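Local coordinates for protein GH3 beta-N-acetylglucosaminidase (Paenibacillaceae, PDB 6K5J) that removes terminal beta-linked N-acetylglucosamine residues from glycosides as a family 3 glycoside hydrolase, probably acting on chitin-derived oligosaccharides, at residues L113-E124 and K361-K371. Sequence-based numbering, arbitrary orientation.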
loop_
_atom_site.group_PDB
_atom_site.type_symbol
_atom_site.label_atom_id
_atom_site.label_comp_id
_atom_site.label_asym_id
_atom_site.label_seq_id
_atom_site.Cartn_x
_atom_site.Cartn_y
_atom_site.Cartn_z
ATOM N N LEU A 113 13.856 0.898 11.617
ATOM C CA LEU A 113 13.042 -0.275 11.329
ATOM C C LEU A 113 12.302 -0.126 10.014
ATOM O O LEU A 113 12.034 -1.130 9.344
ATOM C CB LEU A 113 12.046 -0.524 12.453
ATOM C CG LEU A 113 12.674 -0.572 13.845
ATOM C CD1 LEU A 113 11.590 -0.787 14.904
ATOM C CD2 LEU A 113 13.747 -1.647 13.917
ATOM N N ALA A 114 11.950 1.105 9.637
ATOM C CA ALA A 114 11.354 1.306 8.321
ATOM C C ALA A 114 12.361 0.999 7.222
ATOM O O ALA A 114 11.999 0.438 6.180
ATOM C CB ALA A 114 10.813 2.732 8.194
ATOM N N TYR A 115 13.634 1.348 7.436
ATOM C CA TYR A 115 14.668 0.938 6.486
ATOM C C TYR A 115 14.726 -0.579 6.367
ATOM O O TYR A 115 14.742 -1.128 5.259
ATOM C CB TYR A 115 16.047 1.478 6.892
ATOM C CG TYR A 115 17.137 1.027 5.933
ATOM C CD1 TYR A 115 17.803 -0.186 6.117
ATOM C CD2 TYR A 115 17.471 1.788 4.825
ATOM C CE1 TYR A 115 18.774 -0.616 5.222
ATOM C CE2 TYR A 115 18.452 1.372 3.932
ATOM C CZ TYR A 115 19.098 0.174 4.137
ATOM O OH TYR A 115 20.068 -0.236 3.242
ATOM N N GLU A 116 14.815 -1.275 7.499
ATOM C CA GLU A 116 14.994 -2.718 7.425
ATOM C C GLU A 116 13.770 -3.390 6.820
ATOM O O GLU A 116 13.904 -4.331 6.033
ATOM C CB GLU A 116 15.315 -3.298 8.801
ATOM C CG GLU A 116 16.466 -2.579 9.462
ATOM C CD GLU A 116 16.942 -3.243 10.718
ATOM O OE1 GLU A 116 16.092 -3.737 11.494
ATOM O OE2 GLU A 116 18.175 -3.259 10.932
ATOM N N ALA A 117 12.570 -2.913 7.166
ATOM C CA ALA A 117 11.357 -3.463 6.570
ATOM C C ALA A 117 11.372 -3.295 5.055
ATOM O O ALA A 117 11.105 -4.243 4.303
ATOM C CB ALA A 117 10.141 -2.785 7.193
ATOM N N ALA A 118 11.709 -2.094 4.588
ATOM C CA ALA A 118 11.729 -1.834 3.154
ATOM C C ALA A 118 12.842 -2.607 2.471
ATOM O O ALA A 118 12.689 -3.051 1.323
ATOM C CB ALA A 118 11.885 -0.333 2.898
ATOM N N HIS A 119 13.980 -2.772 3.150
ATOM C CA HIS A 119 15.084 -3.502 2.530
ATOM C C HIS A 119 14.754 -4.984 2.374
ATOM O O HIS A 119 15.154 -5.612 1.388
ATOM C CB HIS A 119 16.367 -3.320 3.338
ATOM C CG HIS A 119 17.587 -3.834 2.635
ATOM N ND1 HIS A 119 18.162 -3.173 1.571
ATOM C CD2 HIS A 119 18.338 -4.941 2.840
ATOM C CE1 HIS A 119 19.221 -3.847 1.155
ATOM N NE2 HIS A 119 19.348 -4.926 1.905
ATOM N N ILE A 120 14.030 -5.566 3.327
ATOM C CA ILE A 120 13.573 -6.942 3.149
ATOM C C ILE A 120 12.631 -7.034 1.955
ATOM O O ILE A 120 12.791 -7.896 1.081
ATOM C CB ILE A 120 12.896 -7.466 4.426
ATOM C CG1 ILE A 120 13.929 -7.742 5.518
ATOM C CG2 ILE A 120 12.111 -8.736 4.109
ATOM C CD1 ILE A 120 13.277 -8.012 6.876
ATOM N N ILE A 121 11.619 -6.157 1.909
ATOM C CA ILE A 121 10.701 -6.164 0.765
ATOM C C ILE A 121 11.479 -6.030 -0.539
ATOM O O ILE A 121 11.251 -6.772 -1.503
ATOM C CB ILE A 121 9.656 -5.039 0.888
ATOM C CG1 ILE A 121 8.634 -5.345 1.994
ATOM C CG2 ILE A 121 8.929 -4.847 -0.465
ATOM C CD1 ILE A 121 7.748 -4.122 2.369
ATOM N N GLY A 122 12.387 -5.053 -0.596
ATOM C CA GLY A 122 13.081 -4.776 -1.844
ATOM C C GLY A 122 14.037 -5.884 -2.245
ATOM O O GLY A 122 14.188 -6.188 -3.432
ATOM N N SER A 123 14.707 -6.491 -1.263
ATOM C CA SER A 123 15.609 -7.603 -1.551
ATOM C C SER A 123 14.847 -8.766 -2.149
ATOM O O SER A 123 15.301 -9.399 -3.110
ATOM C CB SER A 123 16.307 -8.064 -0.268
ATOM O OG SER A 123 17.307 -7.140 0.098
ATOM N N GLU A 124 13.691 -9.075 -1.571
ATOM C CA GLU A 124 12.903 -10.189 -2.069
ATOM C C GLU A 124 12.284 -9.859 -3.425
ATOM O O GLU A 124 12.261 -10.709 -4.321
ATOM C CB GLU A 124 11.860 -10.569 -1.015
ATOM C CG GLU A 124 12.544 -10.962 0.319
ATOM C CD GLU A 124 11.596 -11.516 1.379
ATOM O OE1 GLU A 124 10.376 -11.329 1.244
ATOM O OE2 GLU A 124 12.084 -12.120 2.366
ATOM N N LYS A 361 15.085 -13.069 8.940
ATOM C CA LYS A 361 14.177 -12.007 8.520
ATOM C C LYS A 361 12.854 -12.081 9.276
ATOM O O LYS A 361 12.287 -11.047 9.657
ATOM C CB LYS A 361 13.953 -12.078 7.003
ATOM C CG LYS A 361 15.146 -11.603 6.186
ATOM C CD LYS A 361 14.861 -11.621 4.675
ATOM C CE LYS A 361 14.795 -13.045 4.141
ATOM N NZ LYS A 361 14.616 -13.082 2.648
ATOM N N THR A 362 12.346 -13.288 9.506
ATOM C CA THR A 362 11.107 -13.426 10.261
ATOM C C THR A 362 11.280 -12.912 11.685
ATOM O O THR A 362 10.422 -12.192 12.204
ATOM C CB THR A 362 10.659 -14.889 10.271
ATOM O OG1 THR A 362 10.386 -15.320 8.929
ATOM C CG2 THR A 362 9.399 -15.075 11.149
ATOM N N GLU A 363 12.392 -13.264 12.332
ATOM C CA GLU A 363 12.593 -12.801 13.703
ATOM C C GLU A 363 12.823 -11.300 13.758
ATOM O O GLU A 363 12.402 -10.645 14.716
ATOM C CB GLU A 363 13.748 -13.568 14.345
ATOM C CG GLU A 363 13.357 -15.008 14.626
ATOM C CD GLU A 363 14.547 -15.907 14.874
ATOM O OE1 GLU A 363 15.685 -15.393 14.928
ATOM O OE2 GLU A 363 14.330 -17.125 15.035
ATOM N N LEU A 364 13.454 -10.735 12.730
ATOM C CA LEU A 364 13.618 -9.289 12.666
ATOM C C LEU A 364 12.264 -8.574 12.637
ATOM O O LEU A 364 12.052 -7.597 13.366
ATOM C CB LEU A 364 14.445 -8.917 11.435
ATOM C CG LEU A 364 14.936 -7.473 11.324
ATOM C CD1 LEU A 364 16.205 -7.428 10.488
ATOM C CD2 LEU A 364 13.881 -6.542 10.727
ATOM N N VAL A 365 11.345 -9.020 11.768
ATOM C CA VAL A 365 10.060 -8.325 11.671
ATOM C C VAL A 365 9.207 -8.604 12.906
ATOM O O VAL A 365 8.401 -7.757 13.310
ATOM C CB VAL A 365 9.304 -8.677 10.366
ATOM C CG1 VAL A 365 10.120 -8.285 9.128
ATOM C CG2 VAL A 365 8.913 -10.121 10.317
ATOM N N GLU A 366 9.370 -9.775 13.527
ATOM C CA GLU A 366 8.715 -10.026 14.810
ATOM C C GLU A 366 9.139 -8.998 15.856
ATOM O O GLU A 366 8.307 -8.475 16.609
ATOM C CB GLU A 366 9.029 -11.448 15.286
ATOM C CG GLU A 366 8.198 -12.501 14.546
ATOM C CD GLU A 366 8.581 -13.924 14.887
ATOM O OE1 GLU A 366 9.582 -14.126 15.618
ATOM O OE2 GLU A 366 7.871 -14.842 14.414
ATOM N N ARG A 367 10.425 -8.666 15.891
ATOM C CA ARG A 367 10.886 -7.683 16.861
ATOM C C ARG A 367 10.348 -6.292 16.552
ATOM O O ARG A 367 10.104 -5.508 17.476
ATOM C CB ARG A 367 12.409 -7.708 16.925
ATOM C CG ARG A 367 12.913 -9.009 17.543
ATOM C CD ARG A 367 14.436 -9.035 17.726
ATOM N NE ARG A 367 14.857 -10.421 17.842
ATOM C CZ ARG A 367 15.491 -11.089 16.889
ATOM N NH1 ARG A 367 15.809 -10.482 15.753
ATOM N NH2 ARG A 367 15.804 -12.361 17.075
ATOM N N ILE A 368 10.126 -5.977 15.273
ATOM C CA ILE A 368 9.486 -4.711 14.910
ATOM C C ILE A 368 8.074 -4.639 15.483
ATOM O O ILE A 368 7.687 -3.645 16.108
ATOM C CB ILE A 368 9.474 -4.534 13.379
ATOM C CG1 ILE A 368 10.901 -4.424 12.827
ATOM C CG2 ILE A 368 8.652 -3.328 12.979
ATOM C CD1 ILE A 368 10.930 -4.247 11.334
ATOM N N SER A 369 7.278 -5.691 15.273
ATOM C CA SER A 369 5.890 -5.654 15.719
ATOM C C SER A 369 5.781 -5.605 17.236
ATOM O O SER A 369 4.821 -5.032 17.762
ATOM C CB SER A 369 5.127 -6.869 15.179
ATOM O OG SER A 369 5.229 -6.952 13.770
ATOM N N GLU A 370 6.737 -6.208 17.958
ATOM C CA GLU A 370 6.735 -6.094 19.419
ATOM C C GLU A 370 6.795 -4.637 19.870
ATOM O O GLU A 370 6.257 -4.294 20.928
ATOM C CB GLU A 370 7.905 -6.876 20.028
ATOM C CG GLU A 370 7.812 -8.399 19.838
ATOM C CD GLU A 370 8.959 -9.160 20.503
ATOM O OE1 GLU A 370 9.709 -8.556 21.296
ATOM O OE2 GLU A 370 9.107 -10.366 20.225
ATOM N N LYS A 371 7.455 -3.772 19.094
ATOM C CA LYS A 371 7.551 -2.358 19.439
ATOM C C LYS A 371 6.333 -1.550 19.006
ATOM O O LYS A 371 6.210 -0.387 19.402
ATOM C CB LYS A 371 8.811 -1.737 18.805
ATOM C CG LYS A 371 10.127 -2.165 19.446
ATOM C CD LYS A 371 11.343 -1.521 18.744
ATOM C CE LYS A 371 11.655 -0.119 19.281
ATOM N NZ LYS A 371 12.673 0.621 18.448
#
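The carboxylate of Glu124 meets the ammonium group of Lys361 at the anti lone pair of OE2, the one turned away from OE1, and the resulting salt bridge is short, with NZ 2.7 Å from OE2. That oxygen is also hydrogen-bonded to Thr97, while NZ has a further acceptor in the carbonyl of Leu356. The other carboxylate across this interface, that of Glu116, instead lays OE1 against the methyls of Leu364, 3.7 Å from CD2; both side chains are partly exposed, so a glutamate can rest its stem and one oxygen on leucine methyls at this margin. Lysine suits its place because an apolar stem is joined to a charged end: the methylenes run past Ile120 in the opposite direction, CD lying 4.0 Å from Ile120 CG2, before a bend at chi3 (-71°) helps swing NZ onto Glu124. Replacing this lysine by alanine would probably leave the buried Glu124 carboxylate without its compensating charge and uncover one flank of Ile120. The two helices run roughly antiparallel, at 145°. Helix 111-127 belongs to the N-terminal TIM-barrel-type region characteristic of this family, and helix 359-372 leads into strand 374-377 of the six-stranded mixed sheet, so the contact joins these two parts of the fold. Between the helices the packing is aliphatic: Ile120 extends CD1 to Val365 CG1 at 3.9 Å, and Ile368, beside the small Ala117, slides along Leu113, bringing CD1 to 4.0 Å from Leu113 CB. Lys371 crosses Leu113 nearly at right angles, while its ammonium group pairs with Asp110.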